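Local coordinates for aminopeptidase YwaD (Bacillus subtilis, PDB 6HC6), which removes N-terminal amino acids from peptides, favouring arginine, lysine and leucine, as a secreted zinc aminopeptidase that binds two zinc ions, at residues D306-E310 and K311-R315; P187-G191 and N192-I196; A424-Y427 and E428-K432; R275-K278 and S279-S282. All coordinates share one frame; numbering follows the deposited sequence.

Interaction 1 of 4, residues D306-E310 and K311-R315; sequences DHLSE and KELKR
Two first torsions set up the start of helix 310-315: OG of Ser309 stands between its own backbone N and carbonyl carbon (chi1 67°), turned to the helix, while CG of Glu312 lies beside its backbone N (chi1 -70°) and the extended chain beyond runs back to Ser309. The result is a capping box, with Ser309 as N-cap. Glu312 N donates to Ser309 OG at 3.1 Å, and in return Ser309 N donates to Glu312 OE2 at 2.8 Å in an almost straight bond (173°). That amide meets OE2 on the anti side of the carboxylate, somewhat out of its plane. A water adds a further grip, donating to OE2 of Glu312 and to the carbonyl O of His307. Leu308 packs beside the box: its CD1 lies 3.8 Å from CD2 of Leu313, and its CD2 rests at the carboxylate of Glu312, the two side chains at about a right angle. At the next residue after the N-cap, Glu310 O accepts two bonds from Lys314, from N at 3.0 Å and from NZ at 3.2 Å, which arrive from opposite faces of the carbonyl plane. The lysine chain folds back, bent at chi2 and chi4, to bring its ammonium there. Arg287, on strand 285-291, forms a salt bridge with OE1 of Glu312, so both carboxylate oxygens are engaged. The Ser309 N-H and the nearby helix start, together with Arg287, would probably favour the charged form of Glu312, whose carboxylate, gripped by Ser309 and Arg287, ties the helix start to strand 285-291.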
ATOM      1  N   ASP A 306      -2.284  -6.887  15.528  1.00 22.79           N
ATOM      2  CA  ASP A 306      -2.916  -8.076  16.093  1.00 30.20           C
ATOM      3  C   ASP A 306      -2.060  -8.707  17.171  1.00 30.43           C
ATOM      4  O   ASP A 306      -2.592  -9.339  18.091  1.00 34.25           O
ATOM      5  CB  ASP A 306      -3.195  -9.099  14.994  1.00 29.94           C
ATOM      6  CG  ASP A 306      -4.416  -8.751  14.172  1.00 47.05           C
ATOM      7  OD1 ASP A 306      -5.199  -7.879  14.608  1.00 47.23           O
ATOM      8  OD2 ASP A 306      -4.587  -9.349  13.085  1.00 57.66           O
ATOM      9  N   HIS A 307      -0.742  -8.562  17.082  1.00 29.16           N
ATOM     10  CA  HIS A 307       0.155  -9.222  18.018  1.00 28.34           C
ATOM     11  C   HIS A 307       0.635  -8.307  19.139  1.00 38.40           C
ATOM     12  O   HIS A 307       1.476  -8.724  19.943  1.00 36.28           O
ATOM     13  CB  HIS A 307       1.338  -9.831  17.266  1.00 27.56           C
ATOM     14  CG  HIS A 307       0.988 -11.094  16.544  1.00 48.19           C
ATOM     15  ND1 HIS A 307       1.280 -12.344  17.046  1.00 52.26           N
ATOM     16  CD2 HIS A 307       0.342 -11.300  15.369  1.00 47.90           C
ATOM     17  CE1 HIS A 307       0.839 -13.266  16.207  1.00 54.78           C
ATOM     18  NE2 HIS A 307       0.268 -12.660  15.182  1.00 53.46           N
ATOM     19  N   LEU A 308       0.118  -7.079  19.224  1.00 26.61           N
ATOM     20  CA  LEU A 308       0.339  -6.276  20.421  1.00 25.64           C
ATOM     21  C   LEU A 308      -0.393  -6.897  21.602  1.00 29.54           C
ATOM     22  O   LEU A 308      -1.519  -7.390  21.469  1.00 30.45           O
ATOM     23  CB  LEU A 308      -0.148  -4.839  20.204  1.00 24.44           C
ATOM     24  CG  LEU A 308       0.630  -4.035  19.157  1.00 23.73           C
ATOM     25  CD1 LEU A 308      -0.019  -2.669  18.900  1.00 25.90           C
ATOM     26  CD2 LEU A 308       2.068  -3.884  19.585  1.00 27.90           C
ATOM     27  N   SER A 309       0.249  -6.877  22.766  1.00 30.73           N
ATOM     28  CA  SER A 309      -0.433  -7.349  23.959  1.00 31.45           C
ATOM     29  C   SER A 309      -1.495  -6.343  24.388  1.00 37.11           C
ATOM     30  O   SER A 309      -1.480  -5.178  23.981  1.00 38.66           O
ATOM     31  CB  SER A 309       0.565  -7.568  25.095  1.00 33.78           C
ATOM     32  OG  SER A 309       1.131  -6.342  25.526  1.00 35.59           O
ATOM     33  N   GLU A 310      -2.424  -6.800  25.239  1.00 34.33           N
ATOM     34  CA  GLU A 310      -3.399  -5.872  25.803  1.00 33.49           C
ATOM     35  C   GLU A 310      -2.702  -4.757  26.573  1.00 39.47           C
ATOM     36  O   GLU A 310      -3.147  -3.604  26.550  1.00 38.98           O
ATOM     37  CB  GLU A 310      -4.388  -6.623  26.707  1.00 50.57           C
ATOM     38  CG  GLU A 310      -5.173  -7.721  25.997  1.00 67.06           C
ATOM     39  CD  GLU A 310      -5.873  -8.670  26.967  1.00 83.67           C
ATOM     40  OE1 GLU A 310      -6.564  -8.183  27.889  1.00 87.95           O
ATOM     41  OE2 GLU A 310      -5.732  -9.905  26.806  1.00 86.09           O
ATOM     42  N   LYS A 311      -1.595  -5.084  27.247  1.00 37.57           N
ATOM     43  CA  LYS A 311      -0.813  -4.080  27.964  1.00 39.36           C
ATOM     44  C   LYS A 311      -0.299  -3.004  27.017  1.00 37.15           C
ATOM     45  O   LYS A 311      -0.412  -1.805  27.297  1.00 34.97           O
ATOM     46  CB  LYS A 311       0.359  -4.753  28.670  1.00 47.86           C
ATOM     47  CG  LYS A 311       0.199  -4.909  30.167  1.00 57.94           C
ATOM     48  CD  LYS A 311       1.263  -5.845  30.702  1.00 63.82           C
ATOM     49  CE  LYS A 311       1.794  -5.372  32.037  1.00 68.08           C
ATOM     50  NZ  LYS A 311       2.916  -6.231  32.520  1.00 69.64           N
ATOM     51  N   GLU A 312       0.294  -3.424  25.897  1.00 34.79           N
ATOM     52  CA  GLU A 312       0.801  -2.474  24.910  1.00 31.73           C
ATOM     53  C   GLU A 312      -0.322  -1.640  24.302  1.00 34.44           C
ATOM     54  O   GLU A 312      -0.134  -0.452  24.006  1.00 31.97           O
ATOM     55  CB  GLU A 312       1.546  -3.213  23.802  1.00 37.48           C
ATOM     56  CG  GLU A 312       2.873  -3.824  24.204  1.00 36.24           C
ATOM     57  CD  GLU A 312       3.434  -4.694  23.099  1.00 32.56           C
ATOM     58  OE1 GLU A 312       4.469  -4.322  22.508  1.00 30.44           O
ATOM     59  OE2 GLU A 312       2.820  -5.748  22.812  1.00 36.24           O
ATOM     60  N   LEU A 313      -1.482  -2.255  24.063  1.00 30.37           N
ATOM     61  CA  LEU A 313      -2.606  -1.501  23.520  1.00 32.85           C
ATOM     62  C   LEU A 313      -3.031  -0.394  24.473  1.00 29.28           C
ATOM     63  O   LEU A 313      -3.298   0.734  24.046  1.00 33.92           O
ATOM     64  CB  LEU A 313      -3.783  -2.437  23.224  1.00 31.32           C
ATOM     65  CG  LEU A 313      -3.569  -3.422  22.071  1.00 33.33           C
ATOM     66  CD1 LEU A 313      -4.753  -4.372  21.955  1.00 42.31           C
ATOM     67  CD2 LEU A 313      -3.354  -2.663  20.764  1.00 31.10           C
ATOM     68  N   LYS A 314      -3.108  -0.698  25.771  1.00 30.12           N
ATOM     69  CA  LYS A 314      -3.464   0.336  26.739  1.00 35.56           C
ATOM     70  C   LYS A 314      -2.441   1.465  26.750  1.00 33.33           C
ATOM     71  O   LYS A 314      -2.803   2.631  26.934  1.00 43.40           O
ATOM     72  CB  LYS A 314      -3.610  -0.269  28.132  1.00 45.62           C
ATOM     73  CG  LYS A 314      -4.691  -1.329  28.219  1.00 61.72           C
ATOM     74  CD  LYS A 314      -5.961  -0.885  27.504  1.00 68.05           C
ATOM     75  CE  LYS A 314      -6.861  -2.071  27.188  1.00 71.34           C
ATOM     76  NZ  LYS A 314      -6.294  -2.938  26.115  1.00 70.61           N
ATOM     77  N   ARG A 315      -1.156   1.142  26.549  1.00 35.87           N
ATOM     78  CA  ARG A 315      -0.115   2.166  26.525  1.00 33.84           C
ATOM     79  C   ARG A 315      -0.030   2.893  25.191  1.00 28.58           C
ATOM     80  O   ARG A 315       0.686   3.894  25.103  1.00 31.15           O
ATOM     81  CB  ARG A 315       1.278   1.577  26.811  1.00 32.75           C
ATOM     82  CG  ARG A 315       1.440   0.742  28.041  1.00 43.77           C
ATOM     83  CD  ARG A 315       2.930   0.589  28.352  1.00 44.68           C
ATOM     84  NE  ARG A 315       3.605  -0.504  27.645  1.00 36.10           N
ATOM     85  CZ  ARG A 315       4.725  -0.370  26.932  1.00 37.99           C
ATOM     86  NH1 ARG A 315       5.296   0.813  26.790  1.00 36.26           N
ATOM     87  NH2 ARG A 315       5.276  -1.427  26.346  1.00 43.19           N
TER
HETATM   88  O   HOH W   1       3.614  -7.786  21.491  1.00 47.71           O

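Interaction 2 of 4, residues P187-G191 and N192-I196; sequences PNLSG and NKVGI
Asn192 N donates to Leu189 O at 3.0 Å, closing a type I' beta turn from Leu189 to Asn192; the N-H points well at the oxygen (164°), yet the donor stands above the carbonyl plane. Asn188 OD1 takes the backbone N-H of Ser190 at 2.8 Å, forming an Asx turn that overlaps the start of the beta turn. The donor is tilted modestly from the plane of the amide carbonyl. Ser190 and Gly191 occupy the two central positions, both with the positive phi this turn type requires, and at Gly191 the lack of a side chain suits that backbone. The reversal lies in the PA domain, in the loop between strands 172-176 and 198-201. It folds Leu189 and Val194 onto the same side, where the domain's helix 158-167 receives them: Leu189 touches Ala162, and Val194 touches Glu166, whose carboxylate also accepts from Gly195 N. Backbone hydrogen bonds of Val194 with Gly116 and of Ile196 with Ala118 fasten the outgoing chain. Between the two hydrophobic residues, whose side chains cross at about a right angle, CD1 of Leu189 meets CG2 of Val194 at 3.7 Å.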
ATOM      1  N   PRO A 187      -6.837  -6.989 -10.594  1.00 28.59           N
ATOM      2  CA  PRO A 187      -8.260  -7.099 -10.182  1.00 30.29           C
ATOM      3  C   PRO A 187      -8.411  -7.515  -8.721  1.00 34.22           C
ATOM      4  O   PRO A 187      -8.852  -8.631  -8.402  1.00 32.07           O
ATOM      5  CB  PRO A 187      -8.803  -8.146 -11.160  1.00 34.21           C
ATOM      6  CG  PRO A 187      -7.634  -9.034 -11.432  1.00 35.98           C
ATOM      7  CD  PRO A 187      -6.397  -8.156 -11.383  1.00 29.10           C
ATOM      8  N   ASN A 188      -8.054  -6.589  -7.824  1.00 27.02           N
ATOM      9  CA  ASN A 188      -8.048  -6.825  -6.377  1.00 26.14           C
ATOM     10  C   ASN A 188      -9.406  -7.313  -5.878  1.00 27.15           C
ATOM     11  O   ASN A 188     -10.432  -6.664  -6.090  1.00 26.28           O
ATOM     12  CB  ASN A 188      -7.648  -5.526  -5.667  1.00 32.20           C
ATOM     13  CG  ASN A 188      -7.427  -5.691  -4.162  1.00 56.97           C
ATOM     14  OD1 ASN A 188      -8.076  -6.503  -3.496  1.00 58.73           O
ATOM     15  ND2 ASN A 188      -6.512  -4.892  -3.617  1.00 63.89           N
ATOM     16  N   LEU A 189      -9.399  -8.444  -5.168  1.00 22.68           N
ATOM     17  CA  LEU A 189     -10.628  -9.106  -4.744  1.00 25.76           C
ATOM     18  C   LEU A 189     -11.065  -8.730  -3.326  1.00 30.04           C
ATOM     19  O   LEU A 189     -11.874  -9.450  -2.729  1.00 30.53           O
ATOM     20  CB  LEU A 189     -10.458 -10.625  -4.862  1.00 21.31           C
ATOM     21  CG  LEU A 189     -10.286 -11.102  -6.312  1.00 21.13           C
ATOM     22  CD1 LEU A 189      -9.924 -12.571  -6.362  1.00 26.92           C
ATOM     23  CD2 LEU A 189     -11.566 -10.848  -7.105  1.00 27.68           C
ATOM     24  N   SER A 190     -10.573  -7.610  -2.787  1.00 26.89           N
ATOM     25  CA  SER A 190     -11.004  -7.117  -1.471  1.00 28.62           C
ATOM     26  C   SER A 190     -10.798  -8.170  -0.387  1.00 30.69           C
ATOM     27  O   SER A 190     -11.600  -8.289   0.543  1.00 31.56           O
ATOM     28  CB  SER A 190     -12.468  -6.657  -1.486  1.00 37.49           C
ATOM     29  OG  SER A 190     -12.726  -5.664  -2.468  1.00 39.10           O
ATOM     30  N   GLY A 191      -9.724  -8.947  -0.510  1.00 29.45           N
ATOM     31  CA  GLY A 191      -9.410  -9.967   0.469  1.00 34.62           C
ATOM     32  C   GLY A 191     -10.252 -11.222   0.400  1.00 45.35           C
ATOM     33  O   GLY A 191     -10.065 -12.116   1.236  1.00 45.50           O
ATOM     34  N   ASN A 192     -11.170 -11.324  -0.557  1.00 34.09           N
ATOM     35  CA  ASN A 192     -11.976 -12.527  -0.675  1.00 36.32           C
ATOM     36  C   ASN A 192     -11.235 -13.591  -1.475  1.00 34.28           C
ATOM     37  O   ASN A 192     -10.289 -13.314  -2.217  1.00 37.31           O
ATOM     38  CB  ASN A 192     -13.312 -12.217  -1.337  1.00 31.98           C
ATOM     39  CG  ASN A 192     -14.164 -11.269  -0.521  1.00 43.32           C
ATOM     40  OD1 ASN A 192     -14.211 -10.068  -0.791  1.00 45.03           O
ATOM     41  ND2 ASN A 192     -14.849 -11.805   0.482  1.00 45.52           N
ATOM     42  N   LYS A 193     -11.672 -14.830  -1.310  1.00 41.42           N
ATOM     43  CA  LYS A 193     -11.152 -15.935  -2.097  1.00 35.42           C
ATOM     44  C   LYS A 193     -12.149 -16.278  -3.193  1.00 41.65           C
ATOM     45  O   LYS A 193     -13.360 -16.291  -2.962  1.00 36.64           O
ATOM     46  CB  LYS A 193     -10.874 -17.152  -1.214  1.00 43.37           C
ATOM     47  CG  LYS A 193      -9.847 -16.872  -0.130  1.00 46.76           C
ATOM     48  CD  LYS A 193      -8.504 -17.507  -0.436  1.00 48.42           C
ATOM     49  CE  LYS A 193      -7.937 -18.183   0.809  1.00 60.47           C
ATOM     50  NZ  LYS A 193      -6.904 -19.215   0.500  1.00 64.59           N
ATOM     51  N   VAL A 194     -11.633 -16.505  -4.396  1.00 35.57           N
ATOM     52  CA  VAL A 194     -12.430 -16.950  -5.531  1.00 38.33           C
ATOM     53  C   VAL A 194     -11.845 -18.270  -6.011  1.00 36.39           C
ATOM     54  O   VAL A 194     -10.620 -18.449  -6.023  1.00 36.22           O
ATOM     55  CB  VAL A 194     -12.452 -15.890  -6.654  1.00 41.20           C
ATOM     56  CG1 VAL A 194     -13.233 -16.384  -7.853  1.00 46.72           C
ATOM     57  CG2 VAL A 194     -13.063 -14.596  -6.137  1.00 37.55           C
ATOM     58  N   GLY A 195     -12.722 -19.204  -6.373  1.00 32.45           N
ATOM     59  CA  GLY A 195     -12.333 -20.556  -6.718  1.00 35.89           C
ATOM     60  C   GLY A 195     -11.921 -20.781  -8.150  1.00 35.22           C
ATOM     61  O   GLY A 195     -11.574 -21.908  -8.517  1.00 38.90           O
ATOM     62  N   ILE A 196     -11.948 -19.743  -8.974  1.00 33.84           N
ATOM     63  CA  ILE A 196     -11.499 -19.835 -10.361  1.00 31.32           C
ATOM     64  C   ILE A 196     -10.422 -18.779 -10.561  1.00 30.04           C
ATOM     65  O   ILE A 196     -10.272 -17.864  -9.734  1.00 30.87           O
ATOM     66  CB  ILE A 196     -12.674 -19.672 -11.355  1.00 32.72           C
ATOM     67  CG1 ILE A 196     -13.437 -18.369 -11.105  1.00 32.73           C
ATOM     68  CG2 ILE A 196     -13.622 -20.850 -11.241  1.00 32.71           C
ATOM     69  CD1 ILE A 196     -14.547 -18.122 -12.121  1.00 35.08           C
TER

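Interaction 3 of 4, residues A424-Y427 and E428-K432; sequences AAVY and EAVKK
The last turns of helix 412-430 run through Ala424-Val430 on i+4 to i backbone bonds, from Glu428 N to Ala424 O at 2.9 Å through to Lys431 N to Tyr427 O at 2.8 Å, after which Lys431 leaves helical geometry. On one flank Tyr427 and Lys431 meet as an aliphatic chain over an aromatic face. CG of Tyr427 is anti to its backbone N (chi1 180°), which swings the ring along the helix toward its C-terminal end, and CB of Lys431 sits over one face, offset toward the rim, 4.0 Å from the ring centroid and 16° off the normal, in a CH-pi contact. The extended lysine chain, at about a right angle to the tyrosine side chain, then runs out past the ring's CE2 side, CD lying 3.9 Å from CE2 of Tyr427. Its NZ ends 3.2 Å from OE1 of Glu428, a salt bridge whose hydrogen bond is weak. The other carboxylate oxygen, OE2, accepts from a water that also donates to Ala424 O, so the bent Glu428 side chain is held at both oxygens. The buried flank carries Val426 and Val430, their CG1 atoms 4.0 Å apart; Val426 also packs on Phe320 of strand 316-322 and on helix 260-277. The arrangement is that of an amphipathic helix end, here in the terminal helix of the M28 peptidase domain, packed on its central sheet.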
ATOM      1  N   ALA A 424       8.013  17.771  13.274  1.00 31.02           N
ATOM      2  CA  ALA A 424       7.585  18.694  14.313  1.00 33.18           C
ATOM      3  C   ALA A 424       6.352  18.175  15.033  1.00 25.28           C
ATOM      4  O   ALA A 424       6.188  18.414  16.234  1.00 28.33           O
ATOM      5  CB  ALA A 424       7.317  20.077  13.721  1.00 27.10           C
ATOM      6  N   ALA A 425       5.459  17.501  14.309  1.00 24.98           N
ATOM      7  CA  ALA A 425       4.258  16.946  14.926  1.00 30.97           C
ATOM      8  C   ALA A 425       4.614  15.834  15.907  1.00 24.42           C
ATOM      9  O   ALA A 425       4.090  15.784  17.023  1.00 25.82           O
ATOM     10  CB  ALA A 425       3.308  16.417  13.850  1.00 22.85           C
ATOM     11  N   VAL A 426       5.487  14.919  15.492  1.00 23.60           N
ATOM     12  CA  VAL A 426       5.926  13.864  16.399  1.00 24.03           C
ATOM     13  C   VAL A 426       6.685  14.467  17.572  1.00 28.56           C
ATOM     14  O   VAL A 426       6.504  14.052  18.725  1.00 25.83           O
ATOM     15  CB  VAL A 426       6.765  12.825  15.635  1.00 20.42           C
ATOM     16  CG1 VAL A 426       7.369  11.794  16.606  1.00 23.85           C
ATOM     17  CG2 VAL A 426       5.906  12.129  14.595  1.00 19.22           C
ATOM     18  N   TYR A 427       7.528  15.474  17.308  1.00 23.89           N
ATOM     19  CA  TYR A 427       8.232  16.135  18.399  1.00 26.09           C
ATOM     20  C   TYR A 427       7.250  16.698  19.411  1.00 30.33           C
ATOM     21  O   TYR A 427       7.448  16.550  20.623  1.00 32.67           O
ATOM     22  CB  TYR A 427       9.145  17.242  17.864  1.00 26.40           C
ATOM     23  CG  TYR A 427       9.908  17.981  18.947  1.00 29.02           C
ATOM     24  CD1 TYR A 427      10.970  17.377  19.608  1.00 29.47           C
ATOM     25  CD2 TYR A 427       9.581  19.283  19.293  1.00 36.35           C
ATOM     26  CE1 TYR A 427      11.681  18.047  20.595  1.00 35.98           C
ATOM     27  CE2 TYR A 427      10.288  19.965  20.286  1.00 38.52           C
ATOM     28  CZ  TYR A 427      11.338  19.339  20.929  1.00 41.37           C
ATOM     29  OH  TYR A 427      12.049  20.003  21.908  1.00 49.72           O
ATOM     30  N   GLU A 428       6.166  17.321  18.938  1.00 29.75           N
ATOM     31  CA  GLU A 428       5.154  17.814  19.871  1.00 36.65           C
ATOM     32  C   GLU A 428       4.627  16.686  20.742  1.00 30.49           C
ATOM     33  O   GLU A 428       4.395  16.872  21.944  1.00 36.51           O
ATOM     34  CB  GLU A 428       4.006  18.480  19.113  1.00 40.84           C
ATOM     35  CG  GLU A 428       4.323  19.875  18.625  1.00 57.00           C
ATOM     36  CD  GLU A 428       4.760  20.802  19.749  1.00 68.36           C
ATOM     37  OE1 GLU A 428       4.114  20.788  20.819  1.00 71.35           O
ATOM     38  OE2 GLU A 428       5.750  21.543  19.564  1.00 66.69           O
ATOM     39  N   ALA A 429       4.459  15.502  20.159  1.00 31.04           N
ATOM     40  CA  ALA A 429       3.906  14.377  20.894  1.00 35.30           C
ATOM     41  C   ALA A 429       4.911  13.776  21.869  1.00 37.95           C
ATOM     42  O   ALA A 429       4.511  13.302  22.935  1.00 45.45           O
ATOM     43  CB  ALA A 429       3.413  13.310  19.918  1.00 30.69           C
ATOM     44  N   VAL A 430       6.207  13.788  21.546  1.00 32.11           N
ATOM     45  CA  VAL A 430       7.190  13.029  22.325  1.00 29.35           C
ATOM     46  C   VAL A 430       8.089  13.891  23.200  1.00 32.80           C
ATOM     47  O   VAL A 430       8.764  13.338  24.088  1.00 29.69           O
ATOM     48  CB  VAL A 430       8.053  12.120  21.421  1.00 25.73           C
ATOM     49  CG1 VAL A 430       7.171  11.267  20.529  1.00 26.43           C
ATOM     50  CG2 VAL A 430       9.014  12.944  20.576  1.00 24.93           C
ATOM     51  N   LYS A 431       8.107  15.209  23.020  1.00 28.42           N
ATOM     52  CA  LYS A 431       9.022  16.037  23.796  1.00 32.10           C
ATOM     53  C   LYS A 431       8.711  15.946  25.287  1.00 38.40           C
ATOM     54  O   LYS A 431       7.578  15.685  25.701  1.00 39.80           O
ATOM     55  CB  LYS A 431       8.947  17.497  23.352  1.00 34.52           C
ATOM     56  CG  LYS A 431       7.608  18.159  23.662  1.00 37.22           C
ATOM     57  CD  LYS A 431       7.476  19.502  22.971  1.00 43.21           C
ATOM     58  CE  LYS A 431       6.123  20.136  23.259  1.00 50.85           C
ATOM     59  NZ  LYS A 431       6.172  21.623  23.173  1.00 58.67           N
ATOM     60  N   LYS A 432       9.735  16.166  26.095  1.00 34.64           N
ATOM     61  CA  LYS A 432       9.533  16.244  27.527  1.00 41.07           C
ATOM     62  C   LYS A 432       9.065  17.641  27.916  1.00 49.05           C
ATOM     63  O   LYS A 432       9.186  18.602  27.150  1.00 55.66           O
ATOM     64  CB  LYS A 432      10.827  15.913  28.265  1.00 42.48           C
ATOM     65  CG  LYS A 432      11.419  14.567  27.915  1.00 47.04           C
ATOM     66  CD  LYS A 432      11.675  13.784  29.183  1.00 48.14           C
ATOM     67  CE  LYS A 432      13.141  13.468  29.369  1.00 48.16           C
ATOM     68  NZ  LYS A 432      13.386  12.848  30.706  1.00 52.60           N
TER
HETATM   69  O   HOH W   2       6.965  21.070  17.068  1.00 37.50           O

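Interaction 4 of 4, residues R275-K278 and S279-S282. With ACT (acetate ion), chain G.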
ATOM      1  N   ARG A 275      16.425   9.348  12.486  1.00 23.65           N
ATOM      2  CA  ARG A 275      17.751   9.934  12.656  1.00 23.42           C
ATOM      3  C   ARG A 275      17.679  11.244  13.425  1.00 29.22           C
ATOM      4  O   ARG A 275      18.502  11.498  14.315  1.00 33.73           O
ATOM      5  CB  ARG A 275      18.424  10.159  11.299  1.00 27.26           C
ATOM      6  CG  ARG A 275      19.890  10.587  11.452  1.00 29.82           C
ATOM      7  CD  ARG A 275      20.484  11.147  10.171  1.00 37.52           C
ATOM      8  NE  ARG A 275      19.863  12.413   9.767  1.00 38.12           N
ATOM      9  CZ  ARG A 275      20.209  13.610  10.229  1.00 40.57           C
ATOM     10  NH1 ARG A 275      21.184  13.736  11.133  1.00 42.99           N
ATOM     11  NH2 ARG A 275      19.574  14.692   9.789  1.00 38.10           N
ATOM     12  N   VAL A 276      16.706  12.095  13.096  1.00 26.67           N
ATOM     13  CA  VAL A 276      16.589  13.375  13.790  1.00 26.25           C
ATOM     14  C   VAL A 276      16.239  13.166  15.258  1.00 26.29           C
ATOM     15  O   VAL A 276      16.798  13.820  16.145  1.00 31.24           O
ATOM     16  CB  VAL A 276      15.547  14.272  13.100  1.00 29.08           C
ATOM     17  CG1 VAL A 276      15.340  15.540  13.936  1.00 30.60           C
ATOM     18  CG2 VAL A 276      16.022  14.632  11.712  1.00 34.76           C
ATOM     19  N   LEU A 277      15.275  12.285  15.529  1.00 24.70           N
ATOM     20  CA  LEU A 277      14.770  12.085  16.881  1.00 24.71           C
ATOM     21  C   LEU A 277      15.698  11.243  17.741  1.00 32.60           C
ATOM     22  O   LEU A 277      15.483  11.162  18.957  1.00 38.83           O
ATOM     23  CB  LEU A 277      13.389  11.438  16.819  1.00 24.75           C
ATOM     24  CG  LEU A 277      12.366  12.319  16.108  1.00 28.86           C
ATOM     25  CD1 LEU A 277      11.040  11.608  16.026  1.00 33.38           C
ATOM     26  CD2 LEU A 277      12.238  13.622  16.870  1.00 32.03           C
ATOM     27  N   LYS A 278      16.717  10.628  17.138  1.00 31.38           N
ATOM     28  CA  LYS A 278      17.667   9.812  17.885  1.00 38.26           C
ATOM     29  C   LYS A 278      18.223  10.566  19.087  1.00 48.02           C
ATOM     30  O   LYS A 278      18.297  10.021  20.193  1.00 60.82           O
ATOM     31  CB  LYS A 278      18.793   9.370  16.949  1.00 41.91           C
ATOM     32  CG  LYS A 278      19.964   8.683  17.613  1.00 54.71           C
ATOM     33  CD  LYS A 278      21.149   8.585  16.647  1.00 57.93           C
ATOM     34  CE  LYS A 278      21.502   9.940  16.044  1.00 57.33           C
ATOM     35  NZ  LYS A 278      22.905   9.994  15.539  1.00 57.93           N
ATOM     36  N   SER A 279      18.582  11.836  18.898  1.00 45.68           N
ATOM     37  CA  SER A 279      19.204  12.647  19.937  1.00 50.35           C
ATOM     38  C   SER A 279      18.208  13.560  20.649  1.00 50.84           C
ATOM     39  O   SER A 279      18.591  14.636  21.129  1.00 51.85           O
ATOM     40  CB  SER A 279      20.344  13.471  19.340  1.00 55.34           C
ATOM     41  OG  SER A 279      19.852  14.401  18.392  1.00 53.77           O
ATOM     42  N   VAL A 280      16.948  13.154  20.737  1.00 41.33           N
ATOM     43  CA  VAL A 280      15.898  13.934  21.389  1.00 41.35           C
ATOM     44  C   VAL A 280      15.442  13.175  22.632  1.00 46.52           C
ATOM     45  O   VAL A 280      14.901  12.071  22.510  1.00 40.29           O
ATOM     46  CB  VAL A 280      14.707  14.195  20.454  1.00 37.42           C
ATOM     47  CG1 VAL A 280      13.578  14.859  21.233  1.00 36.75           C
ATOM     48  CG2 VAL A 280      15.124  15.055  19.282  1.00 34.85           C
ATOM     49  N   PRO A 281      15.611  13.727  23.830  1.00 42.86           N
ATOM     50  CA  PRO A 281      15.126  13.036  25.033  1.00 43.84           C
ATOM     51  C   PRO A 281      13.605  12.949  25.056  1.00 47.12           C
ATOM     52  O   PRO A 281      12.901  13.891  24.679  1.00 40.86           O
ATOM     53  CB  PRO A 281      15.655  13.905  26.181  1.00 41.29           C
ATOM     54  CG  PRO A 281      16.776  14.712  25.571  1.00 37.90           C
ATOM     55  CD  PRO A 281      16.348  14.957  24.151  1.00 38.74           C
ATOM     56  N   SER A 282      13.099  11.801  25.501  1.00 41.37           N
ATOM     57  CA  SER A 282      11.659  11.595  25.560  1.00 36.45           C
ATOM     58  C   SER A 282      11.335  10.503  26.568  1.00 36.18           C
ATOM     59  O   SER A 282      12.099   9.548  26.734  1.00 39.88           O
ATOM     60  CB  SER A 282      11.090  11.216  24.194  1.00 37.08           C
ATOM     61  OG  SER A 282       9.730  10.825  24.303  1.00 32.53           O
TER
HETATM   62  C   ACT G 504      24.108  12.264  12.050  1.00 54.72           C
HETATM   63  O   ACT G 504      23.002  12.528  12.589  1.00 57.66           O
HETATM   64  OXT ACT G 504      25.036  13.059  11.719  1.00 60.00           O
HETATM   65  CH3 ACT G 504      24.377  10.762  11.748  1.00 51.91           C
HETATM   66  O   HOH W   3      20.280  13.033  15.792  1.00 44.83           O
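A type I beta turn from Leu277 to Val280 ends helix 260-277 of the M28 peptidase domain and starts the chain toward strand 285-291. Val280 N donates to Leu277 O at 3.0 Å, closing the turn; the N-H approaches from well above the carbonyl plane, 63° out of it. Across the turn the two apolar side chains meet at a slant, CG2 of Val280 4.0 Å from CD2 of Leu277, and the same CG2 of Val280 rests 3.8 Å from the carbonyl O of Val276. Both side chains also pack against helix 412-430, Leu277 on Val426 and Val280 on Tyr427, so the turn is seated on a hydrophobic neighbour. Outside, a water bridges the helix end to the turn, donating to Arg275 O and lying 3.0 Å from Ser279 OG. That hydroxyl is set between its own backbone N and carbonyl carbon (chi1 64°), on the side where the water sits. The Arg275 chain, bent at chi3, carries NH1 to O of the acetate ion, to which it donates at 2.6 Å. The acetate oxygen lies at the edge of the guanidinium, in its plane, while the nearby NZ of Lys278 stands 3.9 Å from the same atom; the two positive groups probably help to hold this anion, which likely came from the crystallisation liquor. On the guanidinium's NH2, Glu272 supplies a salt bridge. Lys234 NZ donates to the carbonyl oxygens of Lys278 and Val280. Such a beta turn at a helix C terminus is a helix-to-strand connection of the alpha/beta peptidase fold.

From the N terminus, interaction 2 comes first, a turn within the PA domain between strands 172-176 and 198-201. Interaction 4 then closes the turn after helix 260-277, interaction 1 starts helix 310-315 ahead of strand 316-322, and interaction 3 ends helix 412-430. All four are local and in series; none nests or crosses. Interactions 3 and 4, with centres about 10 Å apart, touch: Val430 O lies 2.7 Å from Ser282 OG, probably a hydrogen bond, and CG of Lys432 packs against Pro281 O, joining two helix ends of the peptidase domain. Interaction 1 stands about 22 Å from interaction 3 between centres, and interaction 2 lies across the chain's centre from interactions 3 and 4.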